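Local coordinates for protein leucine aminopeptidase (Legionella pneumophila, PDB 5GNE) that probably removes residues one at a time from the amino end of peptides, as a zinc-dependent exopeptidase of the M28 family, at residues D284-G289 and F326-P331. Residues are numbered along the deposited sequence; the frame is centred on the assembly and turned at random.
Sequences DYVDKG and FKTTYP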
ATOM      1  N   ASP A 284      -4.972 -12.361  -6.725  1.00 69.48           N
ATOM      2  CA  ASP A 284      -5.669 -11.528  -7.704  1.00 80.12           C
ATOM      3  C   ASP A 284      -5.158 -10.076  -7.717  1.00 69.08           C
ATOM      4  O   ASP A 284      -4.714  -9.530  -6.708  1.00 65.58           O
ATOM      5  CB  ASP A 284      -7.199 -11.613  -7.513  1.00 90.99           C
ATOM      6  CG  ASP A 284      -7.637 -11.466  -6.069  1.00 89.77           C
ATOM      7  OD1 ASP A 284      -7.282 -10.457  -5.435  1.00 85.50           O
ATOM      8  OD2 ASP A 284      -8.356 -12.372  -5.577  1.00 82.41           O
ATOM      9  N   TYR A 285      -5.228  -9.461  -8.887  1.00 56.24           N
ATOM     10  CA  TYR A 285      -4.861  -8.072  -9.031  1.00 55.03           C
ATOM     11  C   TYR A 285      -3.388  -7.825  -8.713  1.00 55.24           C
ATOM     12  O   TYR A 285      -3.012  -6.742  -8.290  1.00 51.61           O
ATOM     13  CB  TYR A 285      -5.765  -7.190  -8.165  1.00 61.27           C
ATOM     14  CG  TYR A 285      -6.952  -6.667  -8.934  1.00 68.60           C
ATOM     15  CD1 TYR A 285      -6.860  -5.472  -9.651  1.00 79.18           C
ATOM     16  CD2 TYR A 285      -8.147  -7.359  -8.967  1.00 62.95           C
ATOM     17  CE1 TYR A 285      -7.933  -4.982 -10.373  1.00 77.87           C
ATOM     18  CE2 TYR A 285      -9.224  -6.881  -9.688  1.00 70.06           C
ATOM     19  CZ  TYR A 285      -9.109  -5.693 -10.387  1.00 81.69           C
ATOM     20  OH  TYR A 285     -10.177  -5.212 -11.103  1.00 97.75           O
ATOM     21  N   VAL A 286      -2.568  -8.845  -8.952  1.00 46.44           N
ATOM     22  CA  VAL A 286      -1.111  -8.785  -8.783  1.00 43.50           C
ATOM     23  C   VAL A 286      -0.479  -9.434  -9.999  1.00 42.09           C
ATOM     24  O   VAL A 286      -1.166 -10.085 -10.765  1.00 51.29           O
ATOM     25  CB  VAL A 286      -0.620  -9.509  -7.506  1.00 48.88           C
ATOM     26  CG1 VAL A 286      -1.053  -8.752  -6.259  1.00 50.95           C
ATOM     27  CG2 VAL A 286      -1.159 -10.937  -7.468  1.00 45.58           C
ATOM     28  N   ASP A 287       0.813  -9.225 -10.192  1.00 44.37           N
ATOM     29  CA  ASP A 287       1.570  -9.901 -11.245  1.00 45.70           C
ATOM     30  C   ASP A 287       1.934 -11.298 -10.785  1.00 51.98           C
ATOM     31  O   ASP A 287       2.536 -11.459  -9.721  1.00 55.08           O
ATOM     32  CB  ASP A 287       2.851  -9.138 -11.583  1.00 44.76           C
ATOM     33  CG  ASP A 287       3.564  -9.692 -12.799  1.00 48.55           C
ATOM     34  OD1 ASP A 287       4.640 -10.309 -12.657  1.00 51.97           O
ATOM     35  OD2 ASP A 287       3.047  -9.489 -13.912  1.00 59.28           O
ATOM     36  N   LYS A 288       1.585 -12.305 -11.576  1.00 59.00           N
ATOM     37  CA  LYS A 288       1.872 -13.686 -11.200  1.00 60.12           C
ATOM     38  C   LYS A 288       3.359 -13.956 -11.208  1.00 54.61           C
ATOM     39  O   LYS A 288       3.858 -14.576 -10.286  1.00 59.83           O
ATOM     40  CB  LYS A 288       1.151 -14.661 -12.150  1.00 68.16           C
ATOM     41  CG  LYS A 288       1.306 -16.173 -11.863  1.00 81.11           C
ATOM     42  CD  LYS A 288       0.731 -16.611 -10.522  1.00 88.66           C
ATOM     43  CE  LYS A 288       0.861 -18.134 -10.292  1.00 96.61           C
ATOM     44  NZ  LYS A 288       0.003 -18.983 -11.204  1.00 95.78           N
ATOM     45  N   GLY A 289       4.077 -13.387 -12.172  1.00 55.31           N
ATOM     46  CA  GLY A 289       5.531 -13.485 -12.223  1.00 60.28           C
ATOM     47  C   GLY A 289       6.231 -12.911 -10.999  1.00 57.89           C
ATOM     48  O   GLY A 289       7.027 -13.585 -10.362  1.00 62.16           O
ATOM     49  N   PHE A 326       1.348  -1.526 -14.156  1.00 34.47           N
ATOM     50  CA  PHE A 326       2.551  -1.830 -13.398  1.00 42.56           C
ATOM     51  C   PHE A 326       2.497  -3.175 -12.711  1.00 40.47           C
ATOM     52  O   PHE A 326       1.434  -3.600 -12.282  1.00 56.00           O
ATOM     53  CB  PHE A 326       2.806  -0.763 -12.361  1.00 40.99           C
ATOM     54  CG  PHE A 326       3.003   0.604 -12.939  1.00 39.89           C
ATOM     55  CD1 PHE A 326       4.235   1.001 -13.397  1.00 41.30           C
ATOM     56  CD2 PHE A 326       1.965   1.500 -12.967  1.00 45.41           C
ATOM     57  CE1 PHE A 326       4.424   2.270 -13.881  1.00 44.53           C
ATOM     58  CE2 PHE A 326       2.145   2.776 -13.450  1.00 49.21           C
ATOM     59  CZ  PHE A 326       3.382   3.162 -13.916  1.00 44.83           C
ATOM     60  N   LYS A 327       3.643  -3.849 -12.628  1.00 48.25           N
ATOM     61  CA  LYS A 327       3.736  -5.154 -11.968  1.00 40.89           C
ATOM     62  C   LYS A 327       3.784  -5.029 -10.457  1.00 41.39           C
ATOM     63  O   LYS A 327       4.525  -4.249  -9.891  1.00 54.90           O
ATOM     64  CB  LYS A 327       4.944  -5.927 -12.472  1.00 41.50           C
ATOM     65  CG  LYS A 327       4.784  -6.372 -13.926  1.00 48.37           C
ATOM     66  CD  LYS A 327       6.041  -7.047 -14.427  1.00 53.09           C
ATOM     67  CE  LYS A 327       5.869  -7.618 -15.810  1.00 52.54           C
ATOM     68  NZ  LYS A 327       6.987  -8.549 -16.093  1.00 60.06           N
ATOM     69  N   THR A 328       3.026  -5.880  -9.809  1.00 40.62           N
ATOM     70  CA  THR A 328       2.636  -5.698  -8.440  1.00 34.99           C
ATOM     71  C   THR A 328       2.711  -6.991  -7.660  1.00 39.44           C
ATOM     72  O   THR A 328       2.359  -8.037  -8.167  1.00 53.57           O
ATOM     73  CB  THR A 328       1.211  -5.118  -8.437  1.00 44.09           C
ATOM     74  OG1 THR A 328       1.276  -3.685  -8.359  1.00 45.46           O
ATOM     75  CG2 THR A 328       0.375  -5.640  -7.335  1.00 49.41           C
ATOM     76  N   THR A 329       3.202  -6.924  -6.430  1.00 40.60           N
ATOM     77  CA  THR A 329       3.100  -8.061  -5.517  1.00 35.11           C
ATOM     78  C   THR A 329       2.681  -7.591  -4.119  1.00 37.61           C
ATOM     79  O   THR A 329       3.018  -6.478  -3.703  1.00 38.69           O
ATOM     80  CB  THR A 329       4.424  -8.844  -5.432  1.00 37.81           C
ATOM     81  OG1 THR A 329       4.240  -9.975  -4.574  1.00 43.94           O
ATOM     82  CG2 THR A 329       5.531  -7.994  -4.851  1.00 32.68           C
ATOM     83  N   TYR A 330       1.944  -8.427  -3.400  1.00 35.15           N
ATOM     84  CA  TYR A 330       1.358  -8.035  -2.115  1.00 39.88           C
ATOM     85  C   TYR A 330       1.437  -9.156  -1.064  1.00 45.16           C
ATOM     86  O   TYR A 330       0.562 -10.014  -0.998  1.00 50.90           O
ATOM     87  CB  TYR A 330      -0.100  -7.569  -2.345  1.00 37.81           C
ATOM     88  CG  TYR A 330      -0.921  -7.143  -1.127  1.00 35.48           C
ATOM     89  CD1 TYR A 330      -0.344  -6.893   0.122  1.00 39.90           C
ATOM     90  CD2 TYR A 330      -2.290  -6.985  -1.242  1.00 41.86           C
ATOM     91  CE1 TYR A 330      -1.128  -6.527   1.215  1.00 34.07           C
ATOM     92  CE2 TYR A 330      -3.076  -6.615  -0.165  1.00 31.93           C
ATOM     93  CZ  TYR A 330      -2.493  -6.394   1.054  1.00 36.29           C
ATOM     94  OH  TYR A 330      -3.299  -6.010   2.099  1.00 42.47           O
ATOM     95  N   PRO A 331       2.510  -9.174  -0.253  1.00 46.24           N
ATOM     96  CA  PRO A 331       2.557 -10.130   0.871  1.00 39.45           C
ATOM     97  C   PRO A 331       1.678  -9.662   2.044  1.00 43.19           C
ATOM     98  O   PRO A 331       1.699  -8.476   2.397  1.00 42.23           O
ATOM     99  CB  PRO A 331       4.042 -10.145   1.253  1.00 35.08           C
ATOM    100  CG  PRO A 331       4.526  -8.759   0.898  1.00 31.88           C
ATOM    101  CD  PRO A 331       3.740  -8.358  -0.344  1.00 34.39           C
TER
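The carboxylate of D287 carries the extended aliphatic chain of K327 over one of its faces. The evidence is that K327 CG stands almost straight above the carboxyl plane, 3.7 Å from D287 CG, with K327 CD over the same face at 4.0 Å. Because the CG of D287 is anti to its own backbone N (chi1 -172°), the carboxylate is turned under the lysine chain, which crosses it obliquely. The ammonium itself does not close a salt bridge: K327 NZ stays 4.5 Å from D287 OD1, where opposite charges probably still attract weakly. OD1 has its stronger partner elsewhere, the backbone N of L290, which makes D287 the N-cap of helix 288-302.

One backbone bond ties the two segments together, from D287 N to T328 O at 2.8 Å, with an N-H...O angle of 157° and the donor in the carbonyl plane. Beside it, V286 sets CB 3.4 Å from the same T328 O, and its CG1 branch meets T328 CG2 at 3.6 Å, the two side chains crossing at about a right angle. A thinner apolar contact extends this patch, V286 CG1 to Y330 CB at 4.2 Å. There the tyrosine's CG, anti to its backbone N, carries the ring away from V286; the ring meets that of H318, and OH is hydrogen-bonded to the backbone O of D266.

The geometry is that of the loop leading from strand 279-282 into helix 288-302, meeting the start of strand 328-332 along the edge that faces 279-282; strand 259-264 pairs with the other edge. It belongs to the alpha/beta core of an M28 peptidase, and through Y330 it borders the two-zinc site, in which D266 is a metal ligand.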